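Local atomic coordinates of polyketide synthase PksR (Bacillus subtilis, PDB entry 4U3V), a protein that takes part in intermediate steps of the synthesis of the antibiotic polyketide bacillaene, this piece being its double-hotdog enoyl-isomerase domain. Residues 63-67 against 236-240; 80-84 against 230-234; 135-141 against 272-277; 172-176 against 186-190. All coordinates share one frame; numbering follows the deposited sequence.

Contact 1: residues 63-67 against 236-240; sequences IEAFF and IQFTK
With CG tucked between its backbone N and carbonyl carbon (chi1 55°), Phe238 drives its ring from strand 230-239 into a corner formed by Ile63, Phe66 and Phe67. In Phe66 CG lies anti to the backbone N, whereas in Phe67 it swings beside the N, and the two neighbouring rings both present a face to the edge of Phe238. The setting is the double hotdog: helix 56-69 of the N-terminal hotdog packs against a strand of the C-terminal one. The three phenylalanines form an aromatic cluster in which Phe238 offers its edge twice. It meets the face of Phe66 with planes at 84° and ring centroids 5.3 Å apart, and the face of Phe67 with planes at 90°, in both cases offset edge-to-face. A face of Phe238 receives Ile63, whose CG1 sits over the ring centre, 4.0 Å from the centroid, in a CH-pi contact. Ile78 of strand 75-83 touches both Ile63 and Phe238, so the buried cluster rests on the sheet. At the exposed end Lys240 is modelled bent over a face of Phe67, consistent with a cation-pi contact, NZ lying 4.0 Å from the Phe67 ring centroid.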
loop_
_atom_site.group_PDB
_atom_site.type_symbol
_atom_site.label_atom_id
_atom_site.label_comp_id
_atom_site.label_asym_id
_atom_site.label_seq_id
_atom_site.Cartn_x
_atom_site.Cartn_y
_atom_site.Cartn_z
ATOM N N ILE A 63 -0.976 7.325 -7.634
ATOM C CA ILE A 63 -1.808 8.428 -7.132
ATOM C C ILE A 63 -1.171 9.786 -7.469
ATOM O O ILE A 63 -1.853 10.732 -7.891
ATOM C CB ILE A 63 -2.029 8.289 -5.631
ATOM C CG1 ILE A 63 -2.962 7.089 -5.379
ATOM C CG2 ILE A 63 -2.570 9.574 -5.030
ATOM C CD1 ILE A 63 -3.003 6.651 -3.928
ATOM N N GLU A 64 0.148 9.882 -7.332
ATOM C CA GLU A 64 0.836 11.086 -7.791
ATOM C C GLU A 64 0.625 11.358 -9.274
ATOM O O GLU A 64 0.490 12.527 -9.663
ATOM C CB GLU A 64 2.335 11.022 -7.493
ATOM C CG GLU A 64 2.644 11.030 -6.016
ATOM C CD GLU A 64 2.026 12.212 -5.300
ATOM O OE1 GLU A 64 1.961 13.303 -5.910
ATOM O OE2 GLU A 64 1.520 12.037 -4.170
ATOM N N ALA A 65 0.696 10.313 -10.094
ATOM C CA ALA A 65 0.551 10.448 -11.532
ATOM C C ALA A 65 -0.856 10.923 -11.847
ATOM O O ALA A 65 -1.033 11.800 -12.691
ATOM C CB ALA A 65 0.846 9.162 -12.254
ATOM N N PHE A 66 -1.846 10.400 -11.120
ATOM C CA PHE A 66 -3.205 10.975 -11.233
ATOM C C PHE A 66 -3.315 12.489 -10.958
ATOM O O PHE A 66 -3.931 13.219 -11.745
ATOM C CB PHE A 66 -4.202 10.201 -10.347
ATOM C CG PHE A 66 -5.555 10.870 -10.245
ATOM C CD1 PHE A 66 -6.527 10.619 -11.206
ATOM C CD2 PHE A 66 -5.806 11.815 -9.255
ATOM C CE1 PHE A 66 -7.759 11.234 -11.123
ATOM C CE2 PHE A 66 -7.041 12.452 -9.176
ATOM C CZ PHE A 66 -8.000 12.164 -10.136
ATOM N N PHE A 67 -2.826 12.935 -9.801
ATOM C CA PHE A 67 -2.906 14.345 -9.410
ATOM C C PHE A 67 -2.118 15.269 -10.329
ATOM O O PHE A 67 -2.529 16.414 -10.564
ATOM C CB PHE A 67 -2.491 14.526 -7.968
ATOM C CG PHE A 67 -3.531 14.067 -6.981
ATOM C CD1 PHE A 67 -4.878 14.374 -7.180
ATOM C CD2 PHE A 67 -3.174 13.329 -5.870
ATOM C CE1 PHE A 67 -5.836 13.971 -6.263
ATOM C CE2 PHE A 67 -4.129 12.936 -4.940
ATOM C CZ PHE A 67 -5.460 13.252 -5.139
ATOM N N ILE A 236 -8.530 1.751 -5.666
ATOM C CA ILE A 236 -8.266 2.653 -4.576
ATOM C C ILE A 236 -9.089 3.898 -4.806
ATOM O O ILE A 236 -9.104 4.406 -5.922
ATOM C CB ILE A 236 -6.771 3.075 -4.545
ATOM C CG1 ILE A 236 -5.879 1.834 -4.715
ATOM C CG2 ILE A 236 -6.490 3.911 -3.290
ATOM C CD1 ILE A 236 -4.380 2.132 -4.671
ATOM N N GLN A 237 -9.785 4.364 -3.781
ATOM C CA GLN A 237 -10.473 5.667 -3.860
ATOM C C GLN A 237 -9.859 6.613 -2.883
ATOM O O GLN A 237 -9.812 6.330 -1.698
ATOM C CB GLN A 237 -11.973 5.519 -3.499
ATOM C CG GLN A 237 -12.696 4.395 -4.222
ATOM C CD GLN A 237 -14.177 4.350 -3.855
ATOM O OE1 GLN A 237 -14.571 4.782 -2.770
ATOM N NE2 GLN A 237 -14.981 3.769 -4.722
ATOM N N PHE A 238 -9.413 7.778 -3.361
ATOM C CA PHE A 238 -8.588 8.626 -2.538
ATOM C C PHE A 238 -8.907 10.115 -2.775
ATOM O O PHE A 238 -9.515 10.457 -3.782
ATOM C CB PHE A 238 -7.097 8.357 -2.879
ATOM C CG PHE A 238 -6.783 8.520 -4.328
ATOM C CD1 PHE A 238 -6.425 9.784 -4.809
ATOM C CD2 PHE A 238 -6.940 7.472 -5.241
ATOM C CE1 PHE A 238 -6.216 9.966 -6.157
ATOM C CE2 PHE A 238 -6.670 7.644 -6.591
ATOM C CZ PHE A 238 -6.373 8.930 -7.054
ATOM N N THR A 239 -8.475 10.947 -1.834
ATOM C CA THR A 239 -8.487 12.430 -1.963
ATOM C C THR A 239 -7.102 13.054 -1.823
ATOM O O THR A 239 -6.126 12.370 -1.483
ATOM C CB THR A 239 -9.386 13.089 -0.906
ATOM O OG1 THR A 239 -8.684 13.211 0.340
ATOM C CG2 THR A 239 -10.650 12.263 -0.696
ATOM N N LYS A 240 -7.043 14.372 -2.049
ATOM C CA LYS A 240 -5.804 15.133 -1.966
ATOM C C LYS A 240 -5.474 15.517 -0.532
ATOM O O LYS A 240 -4.369 15.968 -0.267
ATOM C CB LYS A 240 -5.915 16.407 -2.808
ATOM C CG LYS A 240 -5.565 16.236 -4.274
ATOM C CD LYS A 240 -5.385 17.581 -4.972
ATOM C CE LYS A 240 -3.969 18.116 -4.809
ATOM N NZ LYS A 240 -2.992 17.396 -5.673
#

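Contact 2: residues 80-84 against 230-234; sequences KLSYI and PFGIN
Tyr83 lays one face of its ring over Gly232, and this is a tightly packed part of the antiparallel pairing of strands 75-83 and 230-239. Gly232 CA stands over the ring centre, 3.8 Å from the centroid of Tyr83. The backbone of Gly232 adopts angles suited to a residue without a side chain (phi 156°), and its CA also approaches Leu81 O at 3.1 Å in a CA-H...O contact. Tyr83 CG is anti to the carbonyl carbon (chi1 -57°), which leans the ring across the neighbouring strand; CE2 lies 3.8 Å from Pro230 CB at the ring edge, while OH reaches CG1 and CD1 of Ile233. Leu81 and Ile233 form a hydrogen-bonded pair, N to O in both directions, with their side chains on one buried face. Ser82 and Gly232 form the adjoining non-hydrogen-bonded pair, and Tyr83 N continues the ladder to Phe231 O at 3.0 Å.

The solvent-exposed residues Lys80, Phe231 and Asn234 pack more loosely, their side chains setting off away from the partner strand. Lys80 N still makes a firm bond to Asn234 O at 2.9 Å, and a water links Leu81 O to Asn234 OD1, donating 2.9 Å bonds to both.

Strand 121-132 flanks Ser82 through Ile127, strand 274-283 borders Phe231 and Ile233, helix 205-219 covers Pro230 and Ile233, and Tyr58 of helix 56-69 meets the Tyr83 ring.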
loop_
_atom_site.group_PDB
_atom_site.type_symbol
_atom_site.label_atom_id
_atom_site.label_comp_id
_atom_site.label_asym_id
_atom_site.label_seq_id
_atom_site.Cartn_x
_atom_site.Cartn_y
_atom_site.Cartn_z
ATOM N N LYS A 80 -7.280 -1.617 -11.012
ATOM C CA LYS A 80 -6.590 -2.731 -11.641
ATOM C C LYS A 80 -5.065 -2.604 -11.546
ATOM O O LYS A 80 -4.329 -2.860 -12.505
ATOM C CB LYS A 80 -7.034 -2.946 -13.093
ATOM C CG LYS A 80 -8.545 -2.926 -13.232
ATOM C CD LYS A 80 -9.001 -3.562 -14.530
ATOM C CE LYS A 80 -10.523 -3.672 -14.547
ATOM N NZ LYS A 80 -11.027 -3.959 -15.923
ATOM N N LEU A 81 -4.611 -2.191 -10.371
ATOM C CA LEU A 81 -3.161 -2.041 -10.131
ATOM C C LEU A 81 -2.561 -3.426 -9.892
ATOM O O LEU A 81 -2.984 -4.194 -8.992
ATOM C CB LEU A 81 -2.956 -1.146 -8.910
ATOM C CG LEU A 81 -1.514 -0.878 -8.493
ATOM C CD1 LEU A 81 -0.801 -0.099 -9.607
ATOM C CD2 LEU A 81 -1.517 -0.121 -7.147
ATOM N N SER A 82 -1.625 -3.785 -10.741
ATOM C CA SER A 82 -1.038 -5.107 -10.744
ATOM C C SER A 82 0.484 -4.973 -10.646
ATOM O O SER A 82 1.050 -4.099 -11.290
ATOM C CB SER A 82 -1.445 -5.787 -12.058
ATOM O OG SER A 82 -0.635 -6.881 -12.326
ATOM N N TYR A 83 1.122 -5.783 -9.793
ATOM C CA TYR A 83 2.569 -5.710 -9.548
ATOM C C TYR A 83 3.219 -6.714 -10.479
ATOM O O TYR A 83 2.896 -7.912 -10.452
ATOM C CB TYR A 83 2.939 -6.043 -8.079
ATOM C CG TYR A 83 2.233 -5.146 -7.056
ATOM C CD1 TYR A 83 1.730 -3.894 -7.422
ATOM C CD2 TYR A 83 2.025 -5.580 -5.751
ATOM C CE1 TYR A 83 1.031 -3.092 -6.518
ATOM C CE2 TYR A 83 1.384 -4.767 -4.827
ATOM C CZ TYR A 83 0.820 -3.580 -5.221
ATOM O OH TYR A 83 0.155 -2.806 -4.299
ATOM N N ILE A 84 4.075 -6.216 -11.358
ATOM C CA ILE A 84 4.589 -7.023 -12.455
ATOM C C ILE A 84 5.853 -7.770 -12.046
ATOM O O ILE A 84 6.004 -8.983 -12.286
ATOM C CB ILE A 84 4.837 -6.127 -13.699
ATOM C CG1 ILE A 84 3.513 -5.600 -14.204
ATOM C CG2 ILE A 84 5.548 -6.922 -14.800
ATOM C CD1 ILE A 84 2.415 -6.642 -14.216
ATOM N N PRO A 230 2.118 -9.480 -1.718
ATOM C CA PRO A 230 1.130 -8.594 -2.337
ATOM C C PRO A 230 1.248 -8.689 -3.864
ATOM O O PRO A 230 2.353 -8.818 -4.412
ATOM C CB PRO A 230 1.558 -7.198 -1.874
ATOM C CG PRO A 230 2.308 -7.449 -0.612
ATOM C CD PRO A 230 3.060 -8.722 -0.876
ATOM N N PHE A 231 0.097 -8.732 -4.512
ATOM C CA PHE A 231 -0.035 -9.026 -5.943
ATOM C C PHE A 231 -0.608 -7.780 -6.665
ATOM O O PHE A 231 -0.329 -7.515 -7.834
ATOM C CB PHE A 231 -1.018 -10.203 -6.052
ATOM C CG PHE A 231 -1.280 -10.669 -7.455
ATOM C CD1 PHE A 231 -0.493 -11.669 -8.029
ATOM C CD2 PHE A 231 -2.388 -10.205 -8.157
ATOM C CE1 PHE A 231 -0.769 -12.147 -9.304
ATOM C CE2 PHE A 231 -2.657 -10.664 -9.442
ATOM C CZ PHE A 231 -1.843 -11.635 -10.016
ATOM N N GLY A 232 -1.396 -6.989 -5.958
ATOM C CA GLY A 232 -1.922 -5.766 -6.523
ATOM C C GLY A 232 -3.191 -5.394 -5.797
ATOM O O GLY A 232 -3.449 -5.926 -4.704
ATOM N N ILE A 233 -3.830 -4.325 -6.263
ATOM C CA ILE A 233 -5.009 -3.725 -5.624
ATOM C C ILE A 233 -6.062 -3.427 -6.709
ATOM O O ILE A 233 -5.811 -2.668 -7.637
ATOM C CB ILE A 233 -4.641 -2.424 -4.862
ATOM C CG1 ILE A 233 -3.440 -2.670 -3.935
ATOM C CG2 ILE A 233 -5.886 -1.851 -4.155
ATOM C CD1 ILE A 233 -2.955 -1.416 -3.207
ATOM N N ASN A 234 -7.256 -4.000 -6.592
ATOM C CA ASN A 234 -8.299 -3.807 -7.622
ATOM C C ASN A 234 -8.851 -2.378 -7.758
ATOM O O ASN A 234 -9.160 -1.919 -8.880
ATOM C CB ASN A 234 -9.463 -4.789 -7.395
ATOM C CG ASN A 234 -9.087 -6.233 -7.696
ATOM O OD1 ASN A 234 -8.100 -6.506 -8.376
ATOM N ND2 ASN A 234 -9.902 -7.167 -7.208
HETATM O O HOH W 1 -5.407 -5.697 -9.180
#

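Contact 3: residues 135-141 against 272-277; sequences FEPKKVN and SETVLH
The chain passing from the N-terminal to the C-terminal hotdog is fastened here: residues 135-141, an irregular connection, run along the start of strand 274-283, with a single backbone bridge at Lys139 and Glu273. Lys138 and Thr274 supply the central grip. Lys138 O accepts Thr274 N at 2.9 Å, and Lys138 N donates back not to a carbonyl but to Thr274 OG1 at 2.8 Å. With OG1 between its own backbone N and carbonyl carbon (chi1 67°), the hydroxyl comes within reach of both Lys138 N and the imidazole of His277. OG1 also shares a hydrogen bond with His277 NE2, 2.7 Å away on the same strand, which restrains the turn of the imidazole. The imidazole has a side chain on each face: Phe135 lies obliquely over one (planes at 31°, ring centroids 4.4 Å apart), and the methylene CE of Lys138 covers the other, 3.6 Å from the centroid of His277. The chain of Lys138 continues past the ring to Asp266, with which NZ makes a salt bridge.

Farther along, Ser272 holds Val140 by two bonds. Val140 N meets Ser272 O at 2.8 Å and almost straight (175°), and Ser272 OG donates to Val140 O at 2.9 Å, from above that carbonyl's plane. The methyls Val140 CG2 and Thr274 CG2 touch at 4.0 Å.

Beyond the contact, strand 260-268 lies beside Val275 and Leu276, strand 230-239 receives Phe135 and Leu276, and Asn141 caps the start of helix 142-147 through Asn144 N.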
loop_
_atom_site.group_PDB
_atom_site.type_symbol
_atom_site.label_atom_id
_atom_site.label_comp_id
_atom_site.label_asym_id
_atom_site.label_seq_id
_atom_site.Cartn_x
_atom_site.Cartn_y
_atom_site.Cartn_z
ATOM N N PHE A 135 -14.993 10.981 -3.878
ATOM C CA PHE A 135 -14.796 10.179 -2.688
ATOM C C PHE A 135 -15.943 10.460 -1.722
ATOM O O PHE A 135 -16.073 11.569 -1.179
ATOM C CB PHE A 135 -13.446 10.491 -2.030
ATOM C CG PHE A 135 -13.195 9.715 -0.764
ATOM C CD1 PHE A 135 -12.704 8.414 -0.813
ATOM C CD2 PHE A 135 -13.491 10.269 0.482
ATOM C CE1 PHE A 135 -12.559 7.672 0.343
ATOM C CE2 PHE A 135 -13.312 9.540 1.647
ATOM C CZ PHE A 135 -12.843 8.236 1.576
ATOM N N GLU A 136 -16.771 9.443 -1.512
ATOM C CA GLU A 136 -17.878 9.533 -0.584
ATOM C C GLU A 136 -17.507 8.807 0.693
ATOM O O GLU A 136 -17.437 7.577 0.710
ATOM C CB GLU A 136 -19.148 8.932 -1.205
ATOM C CG GLU A 136 -19.429 9.395 -2.635
ATOM C CD GLU A 136 -19.934 10.833 -2.710
ATOM O OE1 GLU A 136 -20.439 11.355 -1.691
ATOM O OE2 GLU A 136 -19.816 11.450 -3.791
ATOM N N PRO A 137 -17.227 9.577 1.762
ATOM C CA PRO A 137 -16.886 9.056 3.080
ATOM C C PRO A 137 -18.002 8.183 3.678
ATOM O O PRO A 137 -19.181 8.319 3.316
ATOM C CB PRO A 137 -16.675 10.320 3.924
ATOM C CG PRO A 137 -16.398 11.407 2.943
ATOM C CD PRO A 137 -17.172 11.048 1.713
ATOM N N LYS A 138 -17.603 7.247 4.533
ATOM C CA LYS A 138 -18.524 6.331 5.181
ATOM C C LYS A 138 -18.348 6.546 6.670
ATOM O O LYS A 138 -17.320 7.064 7.103
ATOM C CB LYS A 138 -18.211 4.883 4.784
ATOM C CG LYS A 138 -18.411 4.570 3.300
ATOM C CD LYS A 138 -18.111 3.112 3.007
ATOM C CE LYS A 138 -17.017 2.957 1.964
ATOM N NZ LYS A 138 -16.386 1.603 2.037
ATOM N N LYS A 139 -19.404 6.328 7.444
ATOM C CA LYS A 139 -19.271 6.495 8.878
ATOM C C LYS A 139 -18.934 5.140 9.465
ATOM O O LYS A 139 -19.386 4.116 8.949
ATOM C CB LYS A 139 -20.541 7.101 9.498
ATOM C CG LYS A 139 -20.690 8.596 9.235
ATOM C CD LYS A 139 -21.480 9.305 10.332
ATOM C CE LYS A 139 -22.960 9.422 9.984
ATOM N NZ LYS A 139 -23.196 9.848 8.573
ATOM N N VAL A 140 -17.989 5.133 10.401
ATOM C CA VAL A 140 -17.580 3.914 11.089
ATOM C C VAL A 140 -17.397 4.211 12.575
ATOM O O VAL A 140 -16.557 5.035 12.959
ATOM C CB VAL A 140 -16.266 3.341 10.493
ATOM C CG1 VAL A 140 -15.798 2.124 11.281
ATOM C CG2 VAL A 140 -16.442 2.990 9.016
ATOM N N ASN A 141 -18.214 3.571 13.414
ATOM C CA ASN A 141 -17.996 3.620 14.852
ATOM C C ASN A 141 -16.912 2.632 15.266
ATOM O O ASN A 141 -17.160 1.435 15.336
ATOM C CB ASN A 141 -19.302 3.328 15.623
ATOM C CG ASN A 141 -19.238 3.790 17.069
ATOM O OD1 ASN A 141 -18.193 3.714 17.719
ATOM N ND2 ASN A 141 -20.358 4.299 17.573
ATOM N N SER A 272 -14.344 9.144 13.190
ATOM C CA SER A 272 -15.359 8.175 12.769
ATOM C C SER A 272 -15.767 8.154 11.297
ATOM O O SER A 272 -16.802 7.586 10.942
ATOM C CB SER A 272 -16.605 8.351 13.642
ATOM O OG SER A 272 -16.658 7.364 14.652
ATOM N N GLU A 273 -14.968 8.765 10.428
ATOM C CA GLU A 273 -15.295 8.729 9.016
ATOM C C GLU A 273 -14.118 8.269 8.178
ATOM O O GLU A 273 -12.948 8.495 8.544
ATOM C CB GLU A 273 -15.782 10.075 8.515
ATOM C CG GLU A 273 -14.830 11.212 8.828
ATOM C CD GLU A 273 -15.537 12.551 8.939
ATOM O OE1 GLU A 273 -16.731 12.625 8.560
ATOM O OE2 GLU A 273 -14.895 13.524 9.397
ATOM N N THR A 274 -14.445 7.639 7.058
ATOM C CA THR A 274 -13.414 7.097 6.164
ATOM C C THR A 274 -12.764 8.112 5.237
ATOM O O THR A 274 -13.416 9.051 4.754
ATOM C CB THR A 274 -13.932 6.010 5.217
ATOM O OG1 THR A 274 -14.860 6.557 4.275
ATOM C CG2 THR A 274 -14.529 4.828 5.997
ATOM N N VAL A 275 -11.453 7.966 5.052
ATOM C CA VAL A 275 -10.673 8.962 4.305
ATOM C C VAL A 275 -9.893 8.368 3.127
ATOM O O VAL A 275 -9.363 9.107 2.288
ATOM C CB VAL A 275 -9.696 9.644 5.295
ATOM C CG1 VAL A 275 -10.453 10.455 6.365
ATOM C CG2 VAL A 275 -8.810 8.629 5.984
ATOM N N LEU A 276 -9.977 7.043 2.971
ATOM C CA LEU A 276 -9.315 6.370 1.863
ATOM C C LEU A 276 -9.854 4.932 1.854
ATOM O O LEU A 276 -10.083 4.382 2.943
ATOM C CB LEU A 276 -7.807 6.355 2.158
ATOM C CG LEU A 276 -6.875 5.492 1.308
ATOM C CD1 LEU A 276 -6.914 5.941 -0.135
ATOM C CD2 LEU A 276 -5.434 5.606 1.845
ATOM N N HIS A 277 -10.193 4.432 0.671
ATOM C CA HIS A 277 -10.759 3.076 0.490
ATOM C C HIS A 277 -9.868 2.290 -0.426
ATOM O O HIS A 277 -9.539 2.733 -1.534
ATOM C CB HIS A 277 -12.171 3.077 -0.120
ATOM C CG HIS A 277 -13.170 3.988 0.582
ATOM N ND1 HIS A 277 -14.123 4.678 -0.103
ATOM C CD2 HIS A 277 -13.336 4.326 1.931
ATOM C CE1 HIS A 277 -14.814 5.457 0.759
ATOM N NE2 HIS A 277 -14.378 5.199 2.004
#

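Contact 4: residues 172-176 against 186-190; sequences KTITH and AKIRL
Thr175 and His176 both face Lys187 across the antiparallel hairpin of strands 174-180 and 183-190, a classic beta bulge in the C-terminal hotdog. Backbone bonds define it. Thr175 N donates to Lys187 O at 2.8 Å, and His176 N points to the same oxygen in a weak, longer bond of 3.4 Å, so one carbonyl serves two successive N-H groups. Beyond the bulge Lys187 N returns to His176 O at 2.9 Å; before it, Arg189 N meets Thr173 O at 2.8 Å. CA-H...O contacts from Ile188 to Thr173 O and from Ala186 to His176 O supplement these bonds.

Apolar packing occupies one face, where Ile174 and Ile188 form a non-hydrogen-bonded pair. Ile174 CG1 and Ile188 CG2 meet at 4.1 Å, and helix 205-219 covers both residues through Leu213 and Ser210.

Polar side-chain contacts lie around the bulge. Thr173 CB lies 3.5 Å from Arg189 O, while its OG1 hydrogen-bonds Ser210. Thr175 OG1, set between its backbone N and carbonyl carbon (chi1 63°), hydrogen-bonds His176 ND1 at 2.8 Å and also a water that weakly reaches Ile188 O. Arg189 turns outward to a salt bridge with Asp246. On the face opposite the isoleucines Lys187 stretches out fully extended alongside His176, both side chains pointing the same way, its CD lying 3.7 Å from His176 ND1.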
loop_
_atom_site.group_PDB
_atom_site.type_symbol
_atom_site.label_atom_id
_atom_site.label_comp_id
_atom_site.label_asym_id
_atom_site.label_seq_id
_atom_site.Cartn_x
_atom_site.Cartn_y
_atom_site.Cartn_z
ATOM N N LYS A 172 7.261 -0.054 11.000
ATOM C CA LYS A 172 6.540 -0.549 12.185
ATOM C C LYS A 172 5.563 0.493 12.727
ATOM O O LYS A 172 5.820 1.137 13.748
ATOM C CB LYS A 172 7.533 -0.982 13.266
ATOM C CG LYS A 172 8.451 -2.088 12.785
ATOM C CD LYS A 172 9.231 -2.763 13.902
ATOM C CE LYS A 172 9.970 -3.966 13.352
ATOM N NZ LYS A 172 10.969 -4.524 14.299
ATOM N N THR A 173 4.431 0.642 12.052
ATOM C CA THR A 173 3.499 1.723 12.297
ATOM C C THR A 173 2.319 1.298 13.173
ATOM O O THR A 173 1.497 2.128 13.546
ATOM C CB THR A 173 2.920 2.219 10.978
ATOM O OG1 THR A 173 2.321 1.112 10.302
ATOM C CG2 THR A 173 4.012 2.775 10.081
ATOM N N ILE A 174 2.195 0.007 13.445
ATOM C CA ILE A 174 0.939 -0.473 14.043
ATOM C C ILE A 174 1.047 -0.344 15.566
ATOM O O ILE A 174 2.027 -0.791 16.154
ATOM C CB ILE A 174 0.724 -1.939 13.712
ATOM C CG1 ILE A 174 0.412 -2.049 12.213
ATOM C CG2 ILE A 174 -0.421 -2.532 14.558
ATOM C CD1 ILE A 174 0.470 -3.462 11.692
ATOM N N THR A 175 0.040 0.256 16.190
ATOM C CA THR A 175 0.023 0.362 17.668
ATOM C C THR A 175 -0.996 -0.535 18.358
ATOM O O THR A 175 -0.806 -0.911 19.526
ATOM C CB THR A 175 -0.200 1.817 18.128
ATOM O OG1 THR A 175 -1.490 2.278 17.677
ATOM C CG2 THR A 175 0.878 2.710 17.528
ATOM N N HIS A 176 -2.108 -0.816 17.685
ATOM C CA HIS A 176 -3.125 -1.705 18.266
ATOM C C HIS A 176 -3.724 -2.576 17.190
ATOM O O HIS A 176 -3.906 -2.116 16.070
ATOM C CB HIS A 176 -4.248 -0.885 18.887
ATOM C CG HIS A 176 -3.784 0.105 19.930
ATOM N ND1 HIS A 176 -3.208 1.279 19.607
ATOM C CD2 HIS A 176 -3.898 0.090 21.322
ATOM C CE1 HIS A 176 -2.937 1.972 20.731
ATOM N NE2 HIS A 176 -3.365 1.246 21.782
ATOM N N ALA A 186 -6.911 -2.178 12.872
ATOM C CA ALA A 186 -5.573 -1.781 13.294
ATOM C C ALA A 186 -5.582 -0.275 13.567
ATOM O O ALA A 186 -6.147 0.503 12.781
ATOM C CB ALA A 186 -4.547 -2.095 12.197
ATOM N N LYS A 187 -4.991 0.130 14.682
ATOM C CA LYS A 187 -4.649 1.549 14.830
ATOM C C LYS A 187 -3.195 1.740 14.428
ATOM O O LYS A 187 -2.322 0.974 14.853
ATOM C CB LYS A 187 -4.855 2.010 16.276
ATOM C CG LYS A 187 -4.896 3.529 16.382
ATOM C CD LYS A 187 -5.033 3.979 17.823
ATOM C CE LYS A 187 -5.323 5.472 17.893
ATOM N NZ LYS A 187 -5.396 5.836 19.335
ATOM N N ILE A 188 -2.936 2.739 13.587
ATOM C CA ILE A 188 -1.581 3.021 13.169
ATOM C C ILE A 188 -1.137 4.438 13.493
ATOM O O ILE A 188 -1.952 5.317 13.724
ATOM C CB ILE A 188 -1.371 2.701 11.668
ATOM C CG1 ILE A 188 -2.043 3.744 10.759
ATOM C CG2 ILE A 188 -1.905 1.290 11.377
ATOM C CD1 ILE A 188 -1.951 3.379 9.272
ATOM N N ARG A 189 0.172 4.638 13.489
ATOM C CA ARG A 189 0.734 5.975 13.568
ATOM C C ARG A 189 1.598 6.243 12.335
ATOM O O ARG A 189 2.591 5.542 12.112
ATOM C CB ARG A 189 1.531 6.111 14.870
ATOM C CG ARG A 189 2.440 7.319 14.950
ATOM C CD ARG A 189 2.100 8.188 16.151
ATOM N NE ARG A 189 2.294 9.600 15.829
ATOM C CZ ARG A 189 1.350 10.533 15.920
ATOM N NH1 ARG A 189 0.150 10.232 16.396
ATOM N NH2 ARG A 189 1.618 11.781 15.566
ATOM N N LEU A 190 1.169 7.201 11.517
ATOM C CA LEU A 190 1.953 7.675 10.381
ATOM C C LEU A 190 2.784 8.899 10.776
ATOM O O LEU A 190 2.262 9.826 11.408
ATOM C CB LEU A 190 1.024 8.040 9.232
ATOM C CG LEU A 190 0.233 6.860 8.677
ATOM C CD1 LEU A 190 -0.708 7.353 7.594
ATOM C CD2 LEU A 190 1.185 5.774 8.184
HETATM O O HOH W 2 -1.782 5.135 16.966
#

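Contacts 1, 2 and 3 each join the N-terminal hotdog to the C-terminal one, whereas contact 4 belongs wholly to the C-terminal hotdog. Strand 230-239 serves contacts 1 and 2 in turn: it pairs with strand 75-83 along its length, and its second half also packs on helix 56-69, with contact centres about 16 Å apart. Contacts 1 and 3 touch directly, since Gln237 OE1 lies 2.7 Å from His277 ND1, a probable hydrogen bond, and Thr239 CG2 packs on Phe135 CB at 3.6 Å. Contact 4 stands apart, its nearest atoms about 8 Å from contact 3 and about 13 Å from contact 2, on the opposite side of the chain's centre from contact 2.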